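Local coordinates for protein chitooligosaccharidolytic beta-N-acetylglucosaminidase (Ostrinia furnacalis, PDB 3NSN) that hydrolyses single beta-GlcNAc units from the non-reducing ends of chitooligosaccharides, preferring shorter substrates, as a homodimeric family 20 glycosidase, at residues N199-E204 and E504-S509; I400-T405 and I422-T427. One frame throughout, in Å; residues are numbered along the deposited sequence.

Interaction 1 of 2, residues N199-E204 and E504-S509; sequences NYYSIE and EQSDTS. With TMX (2-deoxy-2-(trimethylammonio)-beta-D-glucopyranose), chain B.
Y201 lies against D507 where the loops that follow the first and last strands (189-195 and 494-501) of the family 20 (beta/alpha)8 barrel run side by side in nearly the same direction. The side chain of Y201 can be followed outward. From CB, CG lies anti to the carbonyl carbon (chi1 -72°), which lays the ring alongside the 504-509 loop. CD1 and CE1 then pass the D507 carbonyl, and Y201 CE1 comes 3.3 Å from D507 O. The ring face receives D507 CA as a CH-pi contact, 3.7 Å from the centroid of the Y201 ring and 23° off the normal. At the tip, Y201 OH and S506 OG share a 2.9 Å hydrogen bond in which either may donate; S503 and T510 extend this buried hydroxyl network.

N199 CB packs 3.8 Å from D507 CB, while N199 ND2 bonds to the backbone of S503 and OD1 reaches E561 of the second subunit. D507 also faces the dimer interface, forming a salt bridge with R545 of that subunit. Near the start of this loop, E504 turns to the sugar: its OE2 accepts a 2.6 Å hydrogen bond from O4 of TMX. S202 occupies the N-cap of helix 203-215, and its backbone N donates to T508 OG1 at 3.0 Å with an N-H...O angle of 151°.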
ATOM      1  N   ASN A 199      -2.705   7.605  13.795  1.00 16.09           N
ATOM      2  CA  ASN A 199      -3.836   7.419  12.935  1.00 16.12           C
ATOM      3  C   ASN A 199      -4.609   6.216  13.488  1.00 16.12           C
ATOM      4  O   ASN A 199      -4.027   5.341  14.100  1.00 16.12           O
ATOM      5  CB  ASN A 199      -3.421   7.235  11.466  1.00 15.95           C
ATOM      6  CG  ASN A 199      -3.278   8.533  10.703  1.00 16.26           C
ATOM      7  OD1 ASN A 199      -4.191   9.303  10.610  1.00 15.92           O
ATOM      8  ND2 ASN A 199      -2.164   8.739  10.135  1.00 15.04           N
ATOM      9  N   TYR A 200      -5.911   6.221  13.328  1.00 15.91           N
ATOM     10  CA  TYR A 200      -6.767   5.140  13.749  1.00 15.82           C
ATOM     11  C   TYR A 200      -6.747   3.913  12.822  1.00 16.07           C
ATOM     12  O   TYR A 200      -6.643   4.017  11.644  1.00 15.92           O
ATOM     13  CB  TYR A 200      -8.188   5.629  13.960  1.00 15.93           C
ATOM     14  CG  TYR A 200      -9.142   4.652  14.556  1.00 15.12           C
ATOM     15  CD1 TYR A 200      -9.987   3.959  13.772  1.00 14.90           C
ATOM     16  CD2 TYR A 200      -9.188   4.418  15.894  1.00 15.34           C
ATOM     17  CE1 TYR A 200     -10.834   3.121  14.257  1.00 15.71           C
ATOM     18  CE2 TYR A 200     -10.055   3.566  16.396  1.00 15.87           C
ATOM     19  CZ  TYR A 200     -10.870   2.896  15.570  1.00 15.36           C
ATOM     20  OH  TYR A 200     -11.739   2.046  16.041  1.00 18.40           O
ATOM     21  N   TYR A 201      -6.856   2.754  13.404  1.00 16.48           N
ATOM     22  CA  TYR A 201      -6.948   1.526  12.682  1.00 16.80           C
ATOM     23  C   TYR A 201      -8.205   0.811  13.070  1.00 17.31           C
ATOM     24  O   TYR A 201      -8.462   0.601  14.205  1.00 17.36           O
ATOM     25  CB  TYR A 201      -5.741   0.635  12.960  1.00 16.62           C
ATOM     26  CG  TYR A 201      -4.437   1.074  12.360  1.00 16.09           C
ATOM     27  CD1 TYR A 201      -3.863   0.398  11.314  1.00 15.89           C
ATOM     28  CD2 TYR A 201      -3.765   2.163  12.864  1.00 16.30           C
ATOM     29  CE1 TYR A 201      -2.698   0.790  10.801  1.00 15.95           C
ATOM     30  CE2 TYR A 201      -2.620   2.577  12.335  1.00 15.12           C
ATOM     31  CZ  TYR A 201      -2.066   1.888  11.310  1.00 15.99           C
ATOM     32  OH  TYR A 201      -0.900   2.294  10.837  1.00 15.37           O
ATOM     33  N   SER A 202      -8.967   0.401  12.093  1.00 17.96           N
ATOM     34  CA  SER A 202     -10.214  -0.251  12.362  1.00 18.67           C
ATOM     35  C   SER A 202      -9.955  -1.533  13.102  1.00 19.08           C
ATOM     36  O   SER A 202      -8.982  -2.157  12.861  1.00 19.11           O
ATOM     37  CB  SER A 202     -10.973  -0.542  11.087  1.00 18.33           C
ATOM     38  OG  SER A 202     -10.372  -1.525  10.372  1.00 19.23           O
ATOM     39  N   ILE A 203     -10.843  -1.943  13.971  1.00 19.64           N
ATOM     40  CA  ILE A 203     -10.578  -3.191  14.619  1.00 20.11           C
ATOM     41  C   ILE A 203     -10.529  -4.411  13.681  1.00 20.28           C
ATOM     42  O   ILE A 203      -9.867  -5.363  13.979  1.00 20.45           O
ATOM     43  CB  ILE A 203     -11.323  -3.406  15.953  1.00 20.58           C
ATOM     44  CG1 ILE A 203     -12.388  -4.409  15.832  1.00 21.16           C
ATOM     45  CG2 ILE A 203     -11.875  -2.139  16.507  1.00 20.82           C
ATOM     46  CD1 ILE A 203     -11.965  -5.610  16.240  1.00 22.54           C
ATOM     47  N   GLU A 204     -11.218  -4.362  12.552  1.00 20.08           N
ATOM     48  CA  GLU A 204     -11.181  -5.424  11.568  1.00 20.32           C
ATOM     49  C   GLU A 204      -9.764  -5.555  11.010  1.00 19.49           C
ATOM     50  O   GLU A 204      -9.267  -6.608  10.866  1.00 19.41           O
ATOM     51  CB  GLU A 204     -12.210  -5.184  10.466  1.00 20.50           C
ATOM     52  CG  GLU A 204     -11.867  -5.748   9.122  1.00 24.31           C
ATOM     53  CD  GLU A 204     -12.886  -5.453   7.990  1.00 29.12           C
ATOM     54  OE1 GLU A 204     -13.111  -6.351   7.174  1.00 31.00           O
ATOM     55  OE2 GLU A 204     -13.437  -4.345   7.892  1.00 31.55           O
ATOM     56  N   GLU A 504       2.334   7.884  11.539  1.00 16.51           N
ATOM     57  CA  GLU A 504       2.241   9.237  11.111  1.00 17.20           C
ATOM     58  C   GLU A 504       1.780   9.211   9.673  1.00 17.39           C
ATOM     59  O   GLU A 504       1.092  10.052   9.268  1.00 17.56           O
ATOM     60  CB  GLU A 504       3.564   9.959  11.250  1.00 16.88           C
ATOM     61  CG  GLU A 504       3.955  10.292  12.668  1.00 17.26           C
ATOM     62  CD  GLU A 504       4.799   9.237  13.359  1.00 16.92           C
ATOM     63  OE1 GLU A 504       4.813   8.116  12.966  1.00 16.66           O
ATOM     64  OE2 GLU A 504       5.401   9.554  14.337  1.00 17.28           O
ATOM     65  N   GLN A 505       2.178   8.196   8.943  1.00 17.24           N
ATOM     66  CA  GLN A 505       1.847   7.989   7.582  1.00 17.39           C
ATOM     67  C   GLN A 505       1.269   6.628   7.293  1.00 17.32           C
ATOM     68  O   GLN A 505       1.559   6.075   6.288  1.00 17.59           O
ATOM     69  CB  GLN A 505       3.059   8.228   6.742  1.00 17.62           C
ATOM     70  CG  GLN A 505       3.524   9.626   6.814  1.00 18.27           C
ATOM     71  CD  GLN A 505       4.766   9.847   6.084  1.00 19.27           C
ATOM     72  OE1 GLN A 505       5.772   9.568   6.580  1.00 21.08           O
ATOM     73  NE2 GLN A 505       4.694  10.334   4.901  1.00 18.96           N
ATOM     74  N   SER A 506       0.522   6.093   8.219  1.00 17.01           N
ATOM     75  CA  SER A 506      -0.136   4.836   8.056  1.00 17.20           C
ATOM     76  C   SER A 506      -1.438   4.759   8.859  1.00 16.94           C
ATOM     77  O   SER A 506      -1.540   5.267   9.924  1.00 17.34           O
ATOM     78  CB  SER A 506       0.783   3.688   8.464  1.00 17.07           C
ATOM     79  OG  SER A 506       0.253   2.444   8.131  1.00 17.46           O
ATOM     80  N   ASP A 507      -2.374   4.028   8.311  1.00 16.85           N
ATOM     81  CA  ASP A 507      -3.663   3.745   8.884  1.00 16.76           C
ATOM     82  C   ASP A 507      -4.256   2.433   8.343  1.00 16.83           C
ATOM     83  O   ASP A 507      -3.566   1.642   7.787  1.00 17.28           O
ATOM     84  CB  ASP A 507      -4.635   4.937   8.758  1.00 16.42           C
ATOM     85  CG  ASP A 507      -5.177   5.166   7.331  1.00 16.18           C
ATOM     86  OD1 ASP A 507      -4.809   4.473   6.389  1.00 15.60           O
ATOM     87  OD2 ASP A 507      -5.969   6.071   7.201  1.00 16.76           O
ATOM     88  N   THR A 508      -5.553   2.299   8.467  1.00 17.02           N
ATOM     89  CA  THR A 508      -6.304   1.122   8.129  1.00 17.28           C
ATOM     90  C   THR A 508      -6.043   0.795   6.676  1.00 17.31           C
ATOM     91  O   THR A 508      -5.818  -0.288   6.370  1.00 17.29           O
ATOM     92  CB  THR A 508      -7.850   1.399   8.260  1.00 17.13           C
ATOM     93  OG1 THR A 508      -8.207   1.777   9.576  1.00 17.32           O
ATOM     94  CG2 THR A 508      -8.683   0.255   7.812  1.00 17.34           C
ATOM     95  N   SER A 509      -6.038   1.782   5.824  1.00 17.34           N
ATOM     96  CA  SER A 509      -5.870   1.603   4.406  1.00 17.34           C
ATOM     97  C   SER A 509      -4.546   0.995   3.945  1.00 17.23           C
ATOM     98  O   SER A 509      -4.538   0.249   3.056  1.00 17.34           O
ATOM     99  CB  SER A 509      -6.112   2.927   3.664  1.00 17.25           C
ATOM    100  OG  SER A 509      -7.429   3.246   3.598  1.00 17.32           O
TER
HETATM  101  C1  TMX B   4      10.576   8.400  16.703  1.00 22.88           C
HETATM  102  C2  TMX B   4       9.701   7.994  17.944  1.00 22.92           C
HETATM  103  N2  TMX B   4      10.289   6.896  18.788  1.00 23.83           N
HETATM  104  C3  TMX B   4       8.203   7.766  17.544  1.00 22.55           C
HETATM  105  O3  TMX B   4       7.344   8.580  18.364  1.00 21.98           O
HETATM  106  C4  TMX B   4       7.933   8.076  16.069  1.00 21.69           C
HETATM  107  O4  TMX B   4       6.580   7.712  15.766  1.00 21.56           O
HETATM  108  C5  TMX B   4       8.911   7.283  15.190  1.00 21.98           C
HETATM  109  O5  TMX B   4      10.306   7.590  15.508  1.00 22.17           O
HETATM  110  C6  TMX B   4       8.676   7.569  13.710  1.00 21.15           C
HETATM  111  O6  TMX B   4       9.482   6.675  12.932  1.00 21.91           O
HETATM  112  C7  TMX B   4      11.525   7.337  19.444  1.00 23.23           C
HETATM  113  C8  TMX B   4      10.620   5.669  18.044  1.00 22.43           C
HETATM  114  C9  TMX B   4       9.370   6.507  19.874  1.00 23.09           C

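Interaction 2 of 2, residues I400-T405 and I422-T427; sequences ILWTST and IIQVWT. With TMX (2-deoxy-2-(trimethylammonio)-beta-D-glucopyranose), chain B; NAG (2-acetamido-2-deoxy-beta-D-glucopyranose), chain C.
The indole of W402 lies over the amide of Q424, the two side chains running the same way with their planes 16° apart. Q424 OE1 sits 3.5 Å above the indole plane, toward its rim. With CG anti to the backbone N (chi1 -177°) and the chain extended beyond it, Q424 carries its amide along the tryptophan face; H341 then bonds OE1, while E498 and S447 take NE2, fixing the amide's rotation in the buried barrel interior.

Beneath these side chains the strands are joined in parallel register. L401 N donates to I422 O, Q424 N to L401 O at 3.0 Å, and T403 N to Q424 O. I400, W402, I422 and Q424 project from one face of the sheet, L401 and I423 from the other.

Past the strand ends, W426 turns its indole across that of W402, the planes at 89°, with W426 CD1 3.5 Å from W402 CE3. W426 NE1 donates to T403 O over 2.9 Å in a fairly straight bond, the acceptor lying near the ring plane, a geometry that would help to hold the indole's tilt. One face of the W426 ring receives the trimethylammonium group of TMX, whose C7 is 3.5 Å from W426 CZ2, consistent with a cation-pi component. O6 of NAG approaches the ring edge, 3.7 Å from W426 CH2. A leucine in place of W426 would probably leave T403 O without its indole donor and remove the aromatic face now lying against the trimethylammonium group. The two strands belong, with helix 412-415, to a beta-alpha-beta unit of the TIM barrel, with the sugar-binding aromatic just beyond the C-terminal end of its second strand.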
ATOM      1  N   ILE A 400       8.678  -2.688  30.075  1.00 21.75           N
ATOM      2  CA  ILE A 400       9.507  -2.317  28.945  1.00 21.42           C
ATOM      3  C   ILE A 400       9.592  -0.808  28.774  1.00 21.56           C
ATOM      4  O   ILE A 400       8.627  -0.110  28.899  1.00 21.35           O
ATOM      5  CB  ILE A 400       8.937  -2.847  27.612  1.00 21.55           C
ATOM      6  CG1 ILE A 400       8.637  -4.347  27.641  1.00 21.64           C
ATOM      7  CG2 ILE A 400       9.845  -2.531  26.505  1.00 21.24           C
ATOM      8  CD1 ILE A 400       7.994  -4.864  26.450  1.00 21.85           C
ATOM      9  N   LEU A 401      10.769  -0.334  28.500  1.00 21.58           N
ATOM     10  CA  LEU A 401      11.050   1.033  28.180  1.00 21.72           C
ATOM     11  C   LEU A 401      11.917   1.058  26.946  1.00 22.03           C
ATOM     12  O   LEU A 401      12.663   0.163  26.739  1.00 21.67           O
ATOM     13  CB  LEU A 401      11.788   1.708  29.329  1.00 21.74           C
ATOM     14  CG  LEU A 401      11.136   2.584  30.383  1.00 21.70           C
ATOM     15  CD1 LEU A 401       9.857   2.089  30.790  1.00 20.83           C
ATOM     16  CD2 LEU A 401      12.055   2.689  31.526  1.00 21.44           C
ATOM     17  N   TRP A 402      11.801   2.099  26.145  1.00 22.47           N
ATOM     18  CA  TRP A 402      12.652   2.297  25.004  1.00 23.29           C
ATOM     19  C   TRP A 402      14.051   2.729  25.409  1.00 23.90           C
ATOM     20  O   TRP A 402      14.248   3.238  26.466  1.00 24.10           O
ATOM     21  CB  TRP A 402      12.090   3.378  24.088  1.00 23.31           C
ATOM     22  CG  TRP A 402      10.894   3.030  23.365  1.00 23.53           C
ATOM     23  CD1 TRP A 402       9.651   3.410  23.646  1.00 23.18           C
ATOM     24  CD2 TRP A 402      10.812   2.237  22.214  1.00 23.92           C
ATOM     25  NE1 TRP A 402       8.793   2.918  22.753  1.00 23.10           N
ATOM     26  CE2 TRP A 402       9.487   2.180  21.853  1.00 23.91           C
ATOM     27  CE3 TRP A 402      11.740   1.560  21.449  1.00 24.47           C
ATOM     28  CZ2 TRP A 402       9.062   1.460  20.776  1.00 24.43           C
ATOM     29  CZ3 TRP A 402      11.323   0.888  20.386  1.00 25.74           C
ATOM     30  CH2 TRP A 402      10.007   0.837  20.046  1.00 25.44           C
ATOM     31  N   THR A 403      15.015   2.548  24.530  1.00 24.72           N
ATOM     32  CA  THR A 403      16.299   3.166  24.717  1.00 25.35           C
ATOM     33  C   THR A 403      16.086   4.667  24.663  1.00 25.78           C
ATOM     34  O   THR A 403      15.363   5.160  23.854  1.00 25.96           O
ATOM     35  CB  THR A 403      17.358   2.770  23.667  1.00 25.39           C
ATOM     36  OG1 THR A 403      16.805   2.792  22.371  1.00 25.77           O
ATOM     37  CG2 THR A 403      17.896   1.462  23.925  1.00 25.53           C
ATOM     38  N   SER A 404      16.742   5.360  25.554  1.00 26.29           N
ATOM     39  CA  SER A 404      16.628   6.779  25.744  1.00 26.88           C
ATOM     40  C   SER A 404      17.771   7.309  26.567  1.00 27.63           C
ATOM     41  O   SER A 404      18.644   6.602  26.919  1.00 27.73           O
ATOM     42  CB  SER A 404      15.366   7.087  26.490  1.00 26.66           C
ATOM     43  OG  SER A 404      15.407   6.647  27.804  1.00 25.94           O
ATOM     44  N   THR A 405      17.695   8.567  26.913  1.00 28.44           N
ATOM     45  CA  THR A 405      18.636   9.224  27.804  1.00 29.51           C
ATOM     46  C   THR A 405      18.633   8.599  29.184  1.00 29.88           C
ATOM     47  O   THR A 405      19.632   8.460  29.766  1.00 30.50           O
ATOM     48  CB  THR A 405      18.361  10.720  27.904  1.00 29.36           C
ATOM     49  OG1 THR A 405      18.676  11.339  26.682  1.00 29.84           O
ATOM     50  CG2 THR A 405      19.191  11.316  28.916  1.00 29.90           C
ATOM     51  N   ILE A 422      12.893  -4.555  30.867  1.00 25.34           N
ATOM     52  CA  ILE A 422      13.332  -4.961  29.543  1.00 24.57           C
ATOM     53  C   ILE A 422      13.517  -3.713  28.685  1.00 24.24           C
ATOM     54  O   ILE A 422      12.742  -2.818  28.738  1.00 24.18           O
ATOM     55  CB  ILE A 422      12.278  -5.852  28.925  1.00 24.63           C
ATOM     56  CG1 ILE A 422      12.102  -7.109  29.738  1.00 23.77           C
ATOM     57  CG2 ILE A 422      12.497  -6.085  27.432  1.00 24.66           C
ATOM     58  CD1 ILE A 422      10.925  -7.845  29.374  1.00 23.80           C
ATOM     59  N   ILE A 423      14.560  -3.659  27.906  1.00 23.76           N
ATOM     60  CA  ILE A 423      14.824  -2.516  27.094  1.00 23.24           C
ATOM     61  C   ILE A 423      14.630  -2.764  25.595  1.00 23.44           C
ATOM     62  O   ILE A 423      15.172  -3.694  25.032  1.00 23.33           O
ATOM     63  CB  ILE A 423      16.246  -2.006  27.314  1.00 23.45           C
ATOM     64  CG1 ILE A 423      16.630  -2.008  28.787  1.00 22.57           C
ATOM     65  CG2 ILE A 423      16.440  -0.672  26.723  1.00 22.42           C
ATOM     66  CD1 ILE A 423      16.003  -0.983  29.584  1.00 22.21           C
ATOM     67  N   GLN A 424      13.859  -1.890  24.979  1.00 23.23           N
ATOM     68  CA  GLN A 424      13.558  -1.979  23.584  1.00 23.19           C
ATOM     69  C   GLN A 424      14.472  -1.071  22.843  1.00 23.36           C
ATOM     70  O   GLN A 424      14.492   0.076  23.062  1.00 23.66           O
ATOM     71  CB  GLN A 424      12.098  -1.682  23.306  1.00 22.98           C
ATOM     72  CG  GLN A 424      11.688  -1.816  21.851  1.00 22.22           C
ATOM     73  CD  GLN A 424      10.207  -2.067  21.588  1.00 21.68           C
ATOM     74  OE1 GLN A 424       9.337  -1.799  22.375  1.00 20.06           O
ATOM     75  NE2 GLN A 424       9.953  -2.592  20.435  1.00 21.73           N
ATOM     76  N   VAL A 425      15.253  -1.650  21.959  1.00 23.60           N
ATOM     77  CA  VAL A 425      16.257  -0.949  21.224  1.00 24.12           C
ATOM     78  C   VAL A 425      15.770  -0.478  19.852  1.00 24.66           C
ATOM     79  O   VAL A 425      15.428  -1.262  19.047  1.00 24.69           O
ATOM     80  CB  VAL A 425      17.455  -1.880  20.988  1.00 24.04           C
ATOM     81  CG1 VAL A 425      18.451  -1.210  20.214  1.00 23.83           C
ATOM     82  CG2 VAL A 425      18.023  -2.322  22.246  1.00 24.00           C
ATOM     83  N   TRP A 426      15.764   0.816  19.632  1.00 25.49           N
ATOM     84  CA  TRP A 426      15.450   1.425  18.338  1.00 26.49           C
ATOM     85  C   TRP A 426      16.652   2.145  17.724  1.00 27.35           C
ATOM     86  O   TRP A 426      16.536   2.849  16.772  1.00 27.74           O
ATOM     87  CB  TRP A 426      14.231   2.350  18.413  1.00 26.26           C
ATOM     88  CG  TRP A 426      14.421   3.543  19.260  1.00 25.92           C
ATOM     89  CD1 TRP A 426      14.425   3.575  20.575  1.00 25.02           C
ATOM     90  CD2 TRP A 426      14.630   4.877  18.837  1.00 25.73           C
ATOM     91  NE1 TRP A 426      14.656   4.807  21.028  1.00 25.56           N
ATOM     92  CE2 TRP A 426      14.782   5.645  19.976  1.00 25.42           C
ATOM     93  CE3 TRP A 426      14.711   5.495  17.606  1.00 25.69           C
ATOM     94  CZ2 TRP A 426      15.009   6.981  19.932  1.00 25.45           C
ATOM     95  CZ3 TRP A 426      14.937   6.818  17.566  1.00 25.21           C
ATOM     96  CH2 TRP A 426      15.086   7.552  18.713  1.00 25.13           C
ATOM     97  N   THR A 427      17.810   1.966  18.308  1.00 28.26           N
ATOM     98  CA  THR A 427      19.048   2.532  17.767  1.00 29.27           C
ATOM     99  C   THR A 427      19.498   1.678  16.615  1.00 29.95           C
ATOM    100  O   THR A 427      18.902   0.715  16.338  1.00 29.94           O
ATOM    101  CB  THR A 427      20.215   2.506  18.763  1.00 29.15           C
ATOM    102  OG1 THR A 427      20.485   1.175  19.166  1.00 29.24           O
ATOM    103  CG2 THR A 427      19.956   3.309  19.964  1.00 29.36           C
TER
HETATM  104  C1  TMX B   4      10.576   8.400  16.703  1.00 22.88           C
HETATM  105  C2  TMX B   4       9.701   7.994  17.944  1.00 22.92           C
HETATM  106  N2  TMX B   4      10.289   6.896  18.788  1.00 23.83           N
HETATM  107  C3  TMX B   4       8.203   7.766  17.544  1.00 22.55           C
HETATM  108  O3  TMX B   4       7.344   8.580  18.364  1.00 21.98           O
HETATM  109  C4  TMX B   4       7.933   8.076  16.069  1.00 21.69           C
HETATM  110  O4  TMX B   4       6.580   7.712  15.766  1.00 21.56           O
HETATM  111  C5  TMX B   4       8.911   7.283  15.190  1.00 21.98           C
HETATM  112  O5  TMX B   4      10.306   7.590  15.508  1.00 22.17           O
HETATM  113  C6  TMX B   4       8.676   7.569  13.710  1.00 21.15           C
HETATM  114  O6  TMX B   4       9.482   6.675  12.932  1.00 21.91           O
HETATM  115  C7  TMX B   4      11.525   7.337  19.444  1.00 23.23           C
HETATM  116  C8  TMX B   4      10.620   5.669  18.044  1.00 22.43           C
HETATM  117  C9  TMX B   4       9.370   6.507  19.874  1.00 23.09           C
HETATM  118  C1  NAG C   3      12.161  12.856  14.203  1.00 29.30           C
HETATM  119  C2  NAG C   3      10.735  12.456  13.791  1.00 27.39           C
HETATM  120  C3  NAG C   3      10.088  11.539  14.847  1.00 26.59           C
HETATM  121  C4  NAG C   3      11.018  10.393  15.302  1.00 25.44           C
HETATM  122  C5  NAG C   3      12.416  10.951  15.616  1.00 26.96           C
HETATM  123  C6  NAG C   3      13.410   9.821  15.858  1.00 27.34           C
HETATM  124  C7  NAG C   3       9.560  14.206  12.457  1.00 26.77           C
HETATM  125  C8  NAG C   3      10.029  13.465  11.216  1.00 24.11           C
HETATM  126  N2  NAG C   3       9.926  13.678  13.642  1.00 26.24           N
HETATM  127  O3  NAG C   3       8.854  10.982  14.343  1.00 26.19           O
HETATM  128  O4  NAG C   3      10.425   9.831  16.479  1.00 23.67           O
HETATM  129  O5  NAG C   3      12.927  11.685  14.491  1.00 27.51           O
HETATM  130  O6  NAG C   3      14.595  10.368  16.418  1.00 28.45           O
HETATM  131  O7  NAG C   3       8.888  15.236  12.342  1.00 28.32           O

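Both contacts belong to the same catalytic barrel, and along the chain interaction 2 is nested inside the loop closed by interaction 1. Their centres are about 25 Å apart and their nearest atoms about 10 Å, so they do not touch; the ligand is what they have in common. Interaction 1 supplies a carboxylate to O4 of TMX, and interaction 2 an aromatic face to its trimethylammonium end. R198, D455 and W468 add further hydrogen bonds to the same sugar. The side chain of E504 is about 3 Å from that of E306, and that of W426 about 4 Å from those of W468 and E346, an inferred member of the charge relay.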